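Local coordinates for invasion protein InvA (Salmonella enterica, PDB 2X49), which belongs to the type III secretion export apparatus and takes part in invasion of intestinal epithelial cells, represented here by its C-terminal domain, at residues D76-V81 and K114-G119; Q175-V180 and E199-W204; Q182-E187 and H217-M222. One frame throughout, in Å; residues are numbered along the deposited sequence.

From the N terminus, interaction 1 comes first: it closes a 32-residue loop that holds helix 86-89, strands 95-99 and 102-107 and the start of helix 109-116, and it lays the end of that helix on strand 78-80 of an antiparallel sheet. Interactions 2 and 3 begin later, on helix 174-185, and use it twice: residues 175-180 meet helix 194-204, while 182-187 pack against helix 211-221. Their loops cross, neither lying within the other. The centres of these two contacts are about 10 Å apart, and they touch through Ala200 and Ala221 and through Trp204 and His217. Interaction 1 lies on the opposite side of the chain's centre, about 42 Å from interaction 2, centre to centre.

Interaction 1. Residues D76-V81 and K114-G119; sequences DLMRVV and KLRELG
The guanidinium group of Arg116 is met obliquely by the Met78 terminal methyl, with CE 4.0 Å from NH2. On the other side of the strand, the Arg79 guanidinium has Val81 CA over one face, off toward the rim, and its amino ends are held by Glu128 and Asp289. The motif is a helix end packed on an antiparallel sheet: strand 78-80 runs between strands 102-107 and 122-124, and the last turn of helix 109-116 sits against it. Met78 and Val80, two residues apart, present the same side of the strand to this helix, and Leu122 of the adjoining strand touches both of them as well as Arg116. The Met78 chain is bent at both chi2 (-67°) and chi3, which brings CE across the arginine at roughly a right angle. Arg116 NE is paired with Glu113, one turn back in the same helix. Mercury lies about 4 Å from the Met78 side chain. Gly119, with positive phi, closes the last turn in a Schellman motif, its N 2.9 Å from Arg116 O. Deeper in, Val80 and Leu115 cross at about a right angle, Val80 CG2 resting 4.0 Å from Leu115 CD1.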
loop_
_atom_site.group_PDB
_atom_site.type_symbol
_atom_site.label_atom_id
_atom_site.label_comp_id
_atom_site.label_asym_id
_atom_site.label_seq_id
_atom_site.Cartn_x
_atom_site.Cartn_y
_atom_site.Cartn_z
ATOM N N ASP A 76 8.303 22.064 6.436
ATOM C CA ASP A 76 9.371 22.641 7.283
ATOM C C ASP A 76 9.573 21.867 8.607
ATOM O O ASP A 76 10.405 22.240 9.430
ATOM C CB ASP A 76 9.089 24.138 7.550
ATOM C CG ASP A 76 8.871 24.948 6.248
ATOM O OD1 ASP A 76 9.519 24.637 5.243
ATOM O OD2 ASP A 76 8.005 25.854 6.249
ATOM N N LEU A 77 8.798 20.787 8.788
ATOM C CA LEU A 77 8.818 19.962 10.047
ATOM C C LEU A 77 9.237 18.515 9.714
ATOM O O LEU A 77 9.519 18.179 8.579
ATOM C CB LEU A 77 7.459 19.986 10.783
ATOM C CG LEU A 77 6.804 21.350 11.140
ATOM C CD1 LEU A 77 5.451 21.243 11.822
ATOM C CD2 LEU A 77 7.829 22.116 12.026
ATOM N N MET A 78 9.274 17.704 10.769
ATOM C CA MET A 78 9.640 16.290 10.736
ATOM C C MET A 78 8.489 15.456 11.265
ATOM O O MET A 78 7.914 15.743 12.296
ATOM C CB MET A 78 10.880 16.027 11.609
ATOM C CG MET A 78 12.095 16.719 11.156
ATOM S SD MET A 78 12.724 16.120 9.593
ATOM C CE MET A 78 13.399 14.523 10.127
ATOM N N ARG A 79 8.230 14.337 10.607
ATOM C CA ARG A 79 7.188 13.439 11.105
ATOM C C ARG A 79 7.718 12.385 12.051
ATOM O O ARG A 79 8.721 11.729 11.752
ATOM C CB ARG A 79 6.478 12.761 9.943
ATOM C CG ARG A 79 5.324 11.944 10.460
ATOM C CD ARG A 79 4.527 11.136 9.441
ATOM N NE ARG A 79 3.872 10.029 10.154
ATOM C CZ ARG A 79 3.698 8.798 9.685
ATOM N NH1 ARG A 79 4.105 8.476 8.463
ATOM N NH2 ARG A 79 3.118 7.870 10.454
ATOM N N VAL A 80 7.007 12.225 13.167
ATOM C CA VAL A 80 7.271 11.163 14.177
ATOM C C VAL A 80 6.445 9.955 13.804
ATOM O O VAL A 80 5.261 9.849 14.068
ATOM C CB VAL A 80 6.968 11.580 15.643
ATOM C CG1 VAL A 80 7.569 10.533 16.644
ATOM C CG2 VAL A 80 7.576 12.938 15.950
ATOM N N VAL A 81 7.124 8.995 13.209
ATOM C CA VAL A 81 6.431 7.781 12.648
ATOM C C VAL A 81 5.804 6.907 13.718
ATOM O O VAL A 81 4.656 6.491 13.603
ATOM C CB VAL A 81 7.360 6.963 11.707
ATOM C CG1 VAL A 81 6.685 5.668 11.158
ATOM C CG2 VAL A 81 7.882 7.841 10.514
ATOM N N LYS A 114 15.935 15.462 19.653
ATOM C CA LYS A 114 15.693 15.019 21.030
ATOM C C LYS A 114 14.997 13.669 21.029
ATOM O O LYS A 114 15.386 12.727 21.749
ATOM C CB LYS A 114 14.845 16.038 21.797
ATOM C CG LYS A 114 14.836 15.835 23.251
ATOM C CD LYS A 114 15.057 17.168 23.974
ATOM C CE LYS A 114 14.441 18.326 23.197
ATOM N NZ LYS A 114 14.813 19.629 23.835
ATOM N N LEU A 115 13.959 13.604 20.206
ATOM C CA LEU A 115 13.120 12.387 20.196
ATOM C C LEU A 115 13.889 11.159 19.698
ATOM O O LEU A 115 13.719 10.041 20.173
ATOM C CB LEU A 115 11.839 12.606 19.426
ATOM C CG LEU A 115 10.865 13.559 20.132
ATOM C CD1 LEU A 115 9.629 13.655 19.282
ATOM C CD2 LEU A 115 10.514 13.158 21.563
ATOM N N ARG A 116 14.775 11.395 18.762
ATOM C CA ARG A 116 15.534 10.277 18.165
ATOM C C ARG A 116 16.338 9.533 19.236
ATOM O O ARG A 116 16.557 8.311 19.196
ATOM C CB ARG A 116 16.536 10.765 17.115
ATOM C CG ARG A 116 15.943 11.108 15.767
ATOM C CD ARG A 116 17.051 10.928 14.706
ATOM N NE ARG A 116 17.160 12.057 13.781
ATOM C CZ ARG A 116 16.656 12.081 12.546
ATOM N NH1 ARG A 116 15.984 11.039 12.074
ATOM N NH2 ARG A 116 16.823 13.156 11.778
ATOM N N GLU A 117 16.781 10.308 20.203
ATOM C CA GLU A 117 17.711 9.805 21.224
ATOM C C GLU A 117 16.993 8.885 22.151
ATOM O O GLU A 117 17.580 8.127 22.897
ATOM C CB GLU A 117 18.352 10.943 22.030
ATOM C CG GLU A 117 19.166 11.874 21.160
ATOM C CD GLU A 117 20.043 11.104 20.186
ATOM O OE1 GLU A 117 21.281 11.108 20.366
ATOM O OE2 GLU A 117 19.489 10.478 19.254
ATOM N N LEU A 118 15.689 8.996 22.075
ATOM C CA LEU A 118 14.763 8.204 22.914
ATOM C C LEU A 118 14.152 7.087 22.091
ATOM O O LEU A 118 13.270 6.337 22.546
ATOM C CB LEU A 118 13.633 9.067 23.500
ATOM C CG LEU A 118 14.014 10.185 24.480
ATOM C CD1 LEU A 118 12.887 11.250 24.513
ATOM C CD2 LEU A 118 14.314 9.647 25.862
ATOM N N GLY A 119 14.611 7.026 20.856
ATOM C CA GLY A 119 14.326 5.885 19.988
ATOM C C GLY A 119 13.121 5.996 19.094
ATOM O O GLY A 119 12.667 5.012 18.518
#

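Interaction 2. Residues Q175-V180 and E199-W204; sequences QRISEV and EALALW
Leu201 makes the whole apolar contact with residues 175-180, sharing its two methyls between a pair of side chains one turn apart. Its CD1 approaches Ile177, 4.3 Å from CG1, while CD2 comes to 4.4 Å from CG2 of Val180. With chi1 at -77°, CG of Leu201 stands beside its own backbone N, and from there the side chain extends toward the opposing helix. Both gaps are ordinary van der Waals separations, and no hydrogen bond or charge pair crosses between the segments. Ile177 is also touched by Thr150 and Leu154 of helix 147-158 and by Val168 and Leu169 of helix 162-169; Val180 meets Leu214 of helix 211-221.

The setting is the all-helical part of this C-terminal domain, where successive helices of the chain pack on one another; the two here, 174-185 and 194-204, are neighbours in sequence but run in clearly different directions.

The polar interactions belong to one helix or reach outside the pair. Arg176 NE and Glu179 OE1, 3.5 Å apart, form a salt bridge along the flank of the first helix; as a hydrogen bond it is weak, with an N-H...O angle of 148°. Arg176 NH1 also binds the carbonyl of Lys209, and Ser178 OG is hydrogen-bonded to Thr150 OG1.

Among the aromatic contacts, Leu203 CG lies 4.1 Å above one face of the Trp204 ring, toward its rim. That ring also stacks with His217. At the helix end, Trp204 N binds Ala200 O at 3.0 Å.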
loop_
_atom_site.group_PDB
_atom_site.type_symbol
_atom_site.label_atom_id
_atom_site.label_comp_id
_atom_site.label_asym_id
_atom_site.label_seq_id
_atom_site.Cartn_x
_atom_site.Cartn_y
_atom_site.Cartn_z
ATOM N N GLN A 175 -3.912 -11.746 -20.376
ATOM C CA GLN A 175 -4.965 -11.090 -19.593
ATOM C C GLN A 175 -4.982 -11.548 -18.146
ATOM O O GLN A 175 -5.135 -10.759 -17.197
ATOM C CB GLN A 175 -6.344 -11.339 -20.212
ATOM C CG GLN A 175 -7.461 -10.704 -19.421
ATOM C CD GLN A 175 -7.369 -9.175 -19.380
ATOM O OE1 GLN A 175 -6.843 -8.624 -18.272
ATOM N NE2 GLN A 175 -7.785 -8.501 -20.322
ATOM N N ARG A 176 -4.818 -12.843 -17.975
ATOM C CA ARG A 176 -4.822 -13.453 -16.638
ATOM C C ARG A 176 -3.595 -13.025 -15.844
ATOM O O ARG A 176 -3.692 -12.657 -14.690
ATOM C CB ARG A 176 -4.915 -14.997 -16.742
ATOM C CG ARG A 176 -4.767 -15.718 -15.480
ATOM C CD ARG A 176 -5.666 -15.301 -14.388
ATOM N NE ARG A 176 -7.058 -15.197 -14.759
ATOM C CZ ARG A 176 -7.955 -16.157 -14.618
ATOM N NH1 ARG A 176 -7.609 -17.329 -14.114
ATOM N NH2 ARG A 176 -9.200 -15.930 -14.979
ATOM N N ILE A 177 -2.467 -12.987 -16.533
ATOM C CA ILE A 177 -1.225 -12.537 -15.887
ATOM C C ILE A 177 -1.399 -11.066 -15.425
ATOM O O ILE A 177 -1.015 -10.687 -14.301
ATOM C CB ILE A 177 -0.016 -12.710 -16.767
ATOM C CG1 ILE A 177 0.236 -14.221 -17.019
ATOM C CG2 ILE A 177 1.195 -12.017 -16.064
ATOM C CD1 ILE A 177 1.216 -14.461 -18.210
ATOM N N SER A 178 -2.021 -10.268 -16.268
ATOM C CA SER A 178 -2.162 -8.805 -16.041
ATOM C C SER A 178 -3.024 -8.622 -14.802
ATOM O O SER A 178 -2.727 -7.828 -13.887
ATOM C CB SER A 178 -2.764 -8.070 -17.224
ATOM O OG SER A 178 -2.733 -6.645 -17.050
ATOM N N GLU A 179 -4.063 -9.449 -14.727
ATOM C CA GLU A 179 -4.945 -9.449 -13.563
ATOM C C GLU A 179 -4.255 -9.770 -12.253
ATOM O O GLU A 179 -4.438 -9.107 -11.220
ATOM C CB GLU A 179 -6.177 -10.348 -13.756
ATOM C CG GLU A 179 -7.101 -9.782 -14.742
ATOM C CD GLU A 179 -8.143 -10.764 -15.237
ATOM O OE1 GLU A 179 -8.170 -11.921 -14.756
ATOM O OE2 GLU A 179 -8.934 -10.373 -16.137
ATOM N N VAL A 180 -3.416 -10.793 -12.295
ATOM C CA VAL A 180 -2.562 -11.179 -11.143
ATOM C C VAL A 180 -1.680 -9.995 -10.678
ATOM O O VAL A 180 -1.634 -9.576 -9.513
ATOM C CB VAL A 180 -1.716 -12.399 -11.425
ATOM C CG1 VAL A 180 -0.701 -12.619 -10.326
ATOM C CG2 VAL A 180 -2.639 -13.605 -11.571
ATOM N N GLU A 199 7.812 -17.779 -12.011
ATOM C CA GLU A 199 8.080 -19.155 -11.531
ATOM C C GLU A 199 6.866 -19.650 -10.715
ATOM O O GLU A 199 6.448 -20.813 -10.795
ATOM C CB GLU A 199 9.359 -19.251 -10.697
ATOM C CG GLU A 199 10.585 -19.152 -11.526
ATOM C CD GLU A 199 11.869 -19.078 -10.691
ATOM O OE1 GLU A 199 11.749 -18.867 -9.448
ATOM O OE2 GLU A 199 12.974 -19.219 -11.273
ATOM N N ALA A 200 6.282 -18.748 -9.956
ATOM C CA ALA A 200 5.120 -19.115 -9.120
ATOM C C ALA A 200 3.871 -19.337 -9.947
ATOM O O ALA A 200 3.087 -20.252 -9.689
ATOM C CB ALA A 200 4.866 -18.055 -7.989
ATOM N N LEU A 201 3.769 -18.617 -11.037
ATOM C CA LEU A 201 2.641 -18.831 -11.963
ATOM C C LEU A 201 2.802 -20.167 -12.664
ATOM O O LEU A 201 1.808 -20.879 -12.887
ATOM C CB LEU A 201 2.509 -17.719 -12.974
ATOM C CG LEU A 201 1.895 -16.443 -12.431
ATOM C CD1 LEU A 201 2.177 -15.248 -13.369
ATOM C CD2 LEU A 201 0.440 -16.652 -12.274
ATOM N N ALA A 202 4.043 -20.538 -12.993
ATOM C CA ALA A 202 4.289 -21.798 -13.735
ATOM C C ALA A 202 3.891 -22.965 -12.863
ATOM O O ALA A 202 3.463 -24.033 -13.370
ATOM C CB ALA A 202 5.748 -21.946 -14.170
ATOM N N LEU A 203 4.013 -22.756 -11.563
ATOM C CA LEU A 203 3.688 -23.786 -10.540
ATOM C C LEU A 203 2.187 -23.877 -10.289
ATOM O O LEU A 203 1.599 -24.993 -10.222
ATOM C CB LEU A 203 4.459 -23.543 -9.233
ATOM C CG LEU A 203 4.299 -24.551 -8.095
ATOM C CD1 LEU A 203 4.809 -25.928 -8.547
ATOM C CD2 LEU A 203 5.002 -24.095 -6.803
ATOM N N TRP A 204 1.547 -22.727 -10.185
ATOM C CA TRP A 204 0.174 -22.646 -9.686
ATOM C C TRP A 204 -0.895 -22.509 -10.741
ATOM O O TRP A 204 -2.005 -23.028 -10.605
ATOM C CB TRP A 204 0.058 -21.515 -8.650
ATOM C CG TRP A 204 0.678 -21.891 -7.330
ATOM C CD1 TRP A 204 1.866 -21.407 -6.830
ATOM C CD2 TRP A 204 0.165 -22.773 -6.340
ATOM N NE1 TRP A 204 2.115 -21.940 -5.610
ATOM C CE2 TRP A 204 1.087 -22.773 -5.271
ATOM C CE3 TRP A 204 -0.989 -23.543 -6.235
ATOM C CZ2 TRP A 204 0.899 -23.529 -4.134
ATOM C CZ3 TRP A 204 -1.167 -24.290 -5.081
ATOM C CH2 TRP A 204 -0.228 -24.280 -4.063
#

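Interaction 3. Residues Q182-E187 and H217-M222; sequences QRLLSE and HIRGAM
Leu184 and Arg219 form the close-packed half of this contact, their side chains sliding past each other in opposite directions until Leu184 CD2 lies 3.7 Å from Arg219 CG. The other Leu184 methyl, CD1, meets Ile218 CG2 at 4.1 Å, the two side chains crossing at about a right angle. Here helix 174-185 packs against helix 211-221 in the all-helical part of the domain.

The other half is looser and hydrated. Arg219 is bent at chi3 (62°), which brings its guanidinium up to Glu187 just past the end of the first helix. Glu187 CB sits at the guanidinium edge, near its plane, but no N-H points at the carboxylate oxygen OE2, which lies well out of that plane, 3.7 Å from Arg219 NH1 in a long salt bridge; the carboxylate and guanidinium planes are 23° apart. Two waters in the guanidinium plane do the bridging. One accepts from NH1, 3.0 Å from that nitrogen, and donates to Arg183 O and, weakly, to Glu187 OE1. The second, 3.0 Å from NH2 of Arg219, passes a hydrogen to Glu187 O. Outside the pair, salt bridges join Arg219 NE to Glu320 and Glu187 OE2 to Arg299. The buried Arg219 charge is thus probably balanced by Glu320 and, more distantly, by Glu187, leaving Glu187 and Arg219 to attract each other mainly through space while the waters link their polar groups.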
loop_
_atom_site.group_PDB
_atom_site.type_symbol
_atom_site.label_atom_id
_atom_site.label_comp_id
_atom_site.label_asym_id
_atom_site.label_seq_id
_atom_site.Cartn_x
_atom_site.Cartn_y
_atom_site.Cartn_z
ATOM N N GLN A 182 -1.983 -6.704 -11.311
ATOM C CA GLN A 182 -2.793 -5.597 -10.785
ATOM C C GLN A 182 -3.228 -5.847 -9.354
ATOM O O GLN A 182 -3.235 -4.944 -8.517
ATOM C CB GLN A 182 -4.045 -5.312 -11.655
ATOM C CG GLN A 182 -3.824 -4.673 -12.944
ATOM C CD GLN A 182 -5.130 -4.569 -13.709
ATOM O OE1 GLN A 182 -5.973 -5.472 -13.628
ATOM N NE2 GLN A 182 -5.319 -3.480 -14.459
ATOM N N ARG A 183 -3.603 -7.100 -9.101
ATOM C CA ARG A 183 -4.092 -7.470 -7.776
ATOM C C ARG A 183 -2.994 -7.451 -6.737
ATOM O O ARG A 183 -3.212 -7.101 -5.586
ATOM C CB ARG A 183 -4.926 -8.750 -7.815
ATOM C CG ARG A 183 -6.282 -8.547 -8.515
ATOM C CD ARG A 183 -7.039 -9.863 -8.797
ATOM N NE ARG A 183 -8.316 -9.609 -9.513
ATOM C CZ ARG A 183 -9.399 -9.127 -8.924
ATOM N NH1 ARG A 183 -9.400 -8.915 -7.630
ATOM N NH2 ARG A 183 -10.501 -8.880 -9.618
ATOM N N LEU A 184 -1.775 -7.750 -7.159
ATOM C CA LEU A 184 -0.583 -7.661 -6.264
ATOM C C LEU A 184 -0.299 -6.177 -5.952
ATOM O O LEU A 184 -0.288 -5.763 -4.802
ATOM C CB LEU A 184 0.641 -8.336 -6.869
ATOM C CG LEU A 184 0.518 -9.839 -7.005
ATOM C CD1 LEU A 184 1.723 -10.327 -7.819
ATOM C CD2 LEU A 184 0.401 -10.470 -5.604
ATOM N N LEU A 185 -0.222 -5.375 -7.001
ATOM C CA LEU A 185 0.148 -3.959 -6.869
ATOM C C LEU A 185 -0.871 -3.216 -6.076
ATOM O O LEU A 185 -0.528 -2.325 -5.317
ATOM C CB LEU A 185 0.333 -3.316 -8.249
ATOM C CG LEU A 185 1.538 -3.768 -9.060
ATOM C CD1 LEU A 185 1.394 -3.526 -10.581
ATOM C CD2 LEU A 185 2.779 -3.061 -8.548
ATOM N N SER A 186 -2.153 -3.601 -6.216
ATOM C CA SER A 186 -3.250 -2.830 -5.595
ATOM C C SER A 186 -3.199 -3.001 -4.091
ATOM O O SER A 186 -3.850 -2.238 -3.360
ATOM C CB SER A 186 -4.666 -3.214 -6.122
ATOM O OG SER A 186 -4.999 -4.518 -5.704
ATOM N N GLU A 187 -2.459 -4.010 -3.670
ATOM C CA GLU A 187 -2.259 -4.326 -2.229
ATOM C C GLU A 187 -0.815 -4.008 -1.773
ATOM O O GLU A 187 -0.304 -4.476 -0.734
ATOM C CB GLU A 187 -2.655 -5.778 -1.901
ATOM C CG GLU A 187 -4.191 -6.003 -1.951
ATOM C CD GLU A 187 -4.620 -7.301 -1.239
ATOM O OE1 GLU A 187 -5.044 -8.277 -1.928
ATOM O OE2 GLU A 187 -4.501 -7.408 0.003
ATOM N N HIS A 217 -2.006 -17.670 -3.828
ATOM C CA HIS A 217 -0.882 -18.572 -3.932
ATOM C C HIS A 217 0.396 -17.844 -4.337
ATOM O O HIS A 217 1.507 -18.147 -3.869
ATOM C CB HIS A 217 -1.158 -19.749 -4.881
ATOM C CG HIS A 217 -2.200 -20.705 -4.385
ATOM N ND1 HIS A 217 -2.037 -21.461 -3.243
ATOM C CD2 HIS A 217 -3.398 -21.075 -4.906
ATOM C CE1 HIS A 217 -3.107 -22.215 -3.050
ATOM N NE2 HIS A 217 -3.938 -22.016 -4.062
ATOM N N ILE A 218 0.222 -16.901 -5.243
ATOM C CA ILE A 218 1.348 -16.089 -5.741
ATOM C C ILE A 218 1.932 -15.262 -4.579
ATOM O O ILE A 218 3.148 -15.204 -4.349
ATOM C CB ILE A 218 1.003 -15.198 -6.948
ATOM C CG1 ILE A 218 0.467 -16.040 -8.125
ATOM C CG2 ILE A 218 2.203 -14.379 -7.372
ATOM C CD1 ILE A 218 1.261 -17.269 -8.412
ATOM N N ARG A 219 1.029 -14.697 -3.804
ATOM C CA ARG A 219 1.438 -13.892 -2.612
ATOM C C ARG A 219 2.276 -14.776 -1.730
ATOM O O ARG A 219 3.311 -14.404 -1.176
ATOM C CB ARG A 219 0.250 -13.367 -1.825
ATOM C CG ARG A 219 -0.453 -12.209 -2.440
ATOM C CD ARG A 219 -1.539 -11.751 -1.533
ATOM N NE ARG A 219 -1.075 -11.271 -0.228
ATOM C CZ ARG A 219 -0.930 -9.978 0.077
ATOM N NH1 ARG A 219 -1.245 -9.026 -0.831
ATOM N NH2 ARG A 219 -0.497 -9.634 1.296
ATOM N N GLY A 220 1.807 -15.996 -1.559
ATOM C CA GLY A 220 2.554 -16.951 -0.717
ATOM C C GLY A 220 3.986 -17.227 -1.212
ATOM O O GLY A 220 4.964 -17.341 -0.455
ATOM N N ALA A 221 4.087 -17.367 -2.512
ATOM C CA ALA A 221 5.370 -17.655 -3.146
ATOM C C ALA A 221 6.313 -16.485 -2.933
ATOM O O ALA A 221 7.522 -16.629 -2.812
ATOM C CB ALA A 221 5.224 -17.940 -4.663
ATOM N N MET A 222 5.716 -15.320 -2.860
ATOM C CA MET A 222 6.447 -14.034 -2.804
ATOM C C MET A 222 6.638 -13.547 -1.389
ATOM O O MET A 222 7.014 -12.405 -1.154
ATOM C CB MET A 222 5.714 -12.953 -3.624
ATOM C CG MET A 222 5.755 -13.188 -5.132
ATOM S SD MET A 222 7.363 -13.567 -5.885
ATOM C CE MET A 222 8.092 -11.914 -5.732
HETATM O O HOH W 1 -2.743 -9.015 -3.418
HETATM O O HOH W 2 -0.704 -6.626 0.948
#